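Local coordinates for extracellular ligand-binding receptor (Desulfohalobium retbaense DSM 5692, PDB 5ERE), which probably senses small molecules outside the cell, binding the keto acid 2-oxo-4-methylpentanoic acid in a periplasmic binding protein-like domain coupled to a tandem PAS sensor region, at residues Arg210-Arg214 with Pro252-Gly256. Residues are numbered along the deposited sequence; the frame is centred on the assembly and turned at random.
With COI (2-oxo-4-methylpentanoic acid), chain B.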
# COMPACT_ATOMS: atom_id res chain seq x y z
N ARG A 210 -6.57 11.42 -2.08
CA ARG A 210 -7.97 11.02 -2.34
C ARG A 210 -8.97 12.17 -2.57
O ARG A 210 -9.70 12.16 -3.54
CB ARG A 210 -8.44 10.11 -1.17
CG ARG A 210 -9.96 9.86 -1.09
CD ARG A 210 -10.31 9.12 0.26
NE ARG A 210 -9.61 9.78 1.36
CZ ARG A 210 -10.06 10.82 2.04
NH1 ARG A 210 -11.25 11.31 1.81
NH2 ARG A 210 -9.29 11.39 2.97
N PRO A 211 -9.01 13.18 -1.69
CA PRO A 211 -9.94 14.31 -1.79
C PRO A 211 -9.85 15.16 -3.06
O PRO A 211 -10.80 15.89 -3.37
CB PRO A 211 -9.55 15.18 -0.59
CG PRO A 211 -8.92 14.23 0.35
CD PRO A 211 -8.14 13.34 -0.52
N ILE A 212 -8.75 15.06 -3.79
CA ILE A 212 -8.51 16.00 -4.90
C ILE A 212 -9.34 15.69 -6.17
O ILE A 212 -9.45 16.52 -7.07
CB ILE A 212 -7.00 16.04 -5.22
CG1 ILE A 212 -6.59 17.38 -5.86
CG2 ILE A 212 -6.60 14.91 -6.12
CD1 ILE A 212 -5.09 17.60 -5.84
N GLN A 213 -9.97 14.52 -6.23
CA GLN A 213 -10.71 14.15 -7.45
C GLN A 213 -12.10 14.80 -7.47
O GLN A 213 -13.10 14.14 -7.24
CB GLN A 213 -10.86 12.62 -7.60
CG GLN A 213 -11.46 12.24 -8.97
CD GLN A 213 -11.63 10.75 -9.18
OE1 GLN A 213 -10.65 10.03 -9.41
NE2 GLN A 213 -12.86 10.26 -9.07
N ARG A 214 -12.13 16.09 -7.76
CA ARG A 214 -13.36 16.87 -7.80
C ARG A 214 -13.48 17.53 -9.18
O ARG A 214 -12.47 17.79 -9.85
CB ARG A 214 -13.38 17.92 -6.69
CG ARG A 214 -12.94 17.46 -5.30
CD ARG A 214 -13.91 16.39 -4.72
NE ARG A 214 -15.31 16.81 -4.78
CZ ARG A 214 -16.35 16.01 -4.54
NH1 ARG A 214 -16.16 14.73 -4.23
NH2 ARG A 214 -17.58 16.50 -4.62
N PRO A 252 -21.03 11.06 -8.80
CA PRO A 252 -20.58 11.20 -7.42
C PRO A 252 -19.11 10.85 -7.29
O PRO A 252 -18.69 9.88 -7.91
CB PRO A 252 -21.45 10.19 -6.68
CG PRO A 252 -21.71 9.11 -7.70
CD PRO A 252 -21.63 9.74 -9.06
N GLY A 253 -18.35 11.60 -6.51
CA GLY A 253 -16.99 11.21 -6.21
C GLY A 253 -16.90 10.32 -4.98
O GLY A 253 -17.89 9.73 -4.56
N PHE A 254 -15.71 10.25 -4.39
CA PHE A 254 -15.44 9.33 -3.30
C PHE A 254 -16.42 9.48 -2.16
O PHE A 254 -16.88 8.48 -1.56
CB PHE A 254 -14.03 9.55 -2.71
CG PHE A 254 -13.87 8.93 -1.38
CD1 PHE A 254 -13.66 7.57 -1.27
CD2 PHE A 254 -14.02 9.68 -0.23
CE1 PHE A 254 -13.58 6.96 -0.03
CE2 PHE A 254 -13.95 9.08 1.01
CZ PHE A 254 -13.73 7.72 1.11
N PHE A 255 -16.73 10.72 -1.82
CA PHE A 255 -17.49 10.94 -0.60
C PHE A 255 -18.93 10.47 -0.73
O PHE A 255 -19.46 9.93 0.22
CB PHE A 255 -17.45 12.39 -0.22
CG PHE A 255 -16.05 12.90 0.01
CD1 PHE A 255 -15.48 12.79 1.26
CD2 PHE A 255 -15.31 13.45 -1.04
CE1 PHE A 255 -14.17 13.25 1.50
CE2 PHE A 255 -13.99 13.90 -0.81
CZ PHE A 255 -13.43 13.79 0.47
N GLY A 256 -19.55 10.72 -1.88
CA GLY A 256 -20.85 10.14 -2.19
C GLY A 256 -20.84 8.62 -2.12
O GLY A 256 -21.71 8.01 -1.50
C1 COI B . -10.50 13.96 5.42
O1 COI B . -10.45 14.59 6.51
O2 COI B . -9.93 12.85 5.26
C2 COI B . -11.30 14.54 4.31
O3 COI B . -11.34 13.98 3.23
C3 COI B . -12.06 15.81 4.63
C4 COI B . -12.66 16.38 3.40
C5 COI B . -13.85 17.22 3.83
C6 COI B . -11.55 17.18 2.74
O HOH W 1 -14.15 12.47 -5.41
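The Phe254 ring takes Arg210 on one face: CD of the arginine lies 3.6 Å from the ring centroid and 6° off its normal, a nearly ideal CH-pi contact. CE1 of Phe255 comes to the edge of that same ring, while the Phe255 ring has Phe254 CD2 over one face. At the Phe255 edge sit the ketone oxygen O3 of 2-oxo-4-methylpentanoic acid, 3.4 Å from CE1, and, on the side of CD2, NH1 of Arg214 at 3.5 Å. The Arg210 guanidinium has Pro211 CG over one face, offset toward its rim, with Phe255 CE1 and the ligand at its edge; its plane stands 75° from the Phe255 ring, so this is not a stack.

Arg210 runs out extended across Phe254 and then bends at chi3 (46°), which swings the guanidinium round to the ligand. There NH1 gives a hydrogen bond to O3 at 3.0 Å and NH2 one to the carboxylate oxygen O2 at 2.8 Å; a second, weak bond runs from NH2 to O3. Two neighbouring nitrogens thus grip the keto acid through both its ketone and its carboxylate, and the rings beside them, Phe254 against CD and Phe255 CE1 at the guanidinium edge, probably limit how the arginine can turn.

Farther from the ligand, no direct hydrogen bond joins 210-214 to 252-256, but a water does: it donates to Gln213 O and accepts from Phe254 N at 2.9 Å, with a weak third bond from Arg214 NH1. Arg214 owes its main hold to salt bridges with Asp16 and Glu20 of helix 15-32.

Ser72 OG and Ala95 N also hydrogen-bond the keto acid, which lies in the interlobe cleft of a two-lobed periplasmic binding protein: the loop after strand 205-208 belongs to the mixed-sheet lobe, the start of helix 254-271 packs on helix 15-32 of the other, and their contact spans the cleft.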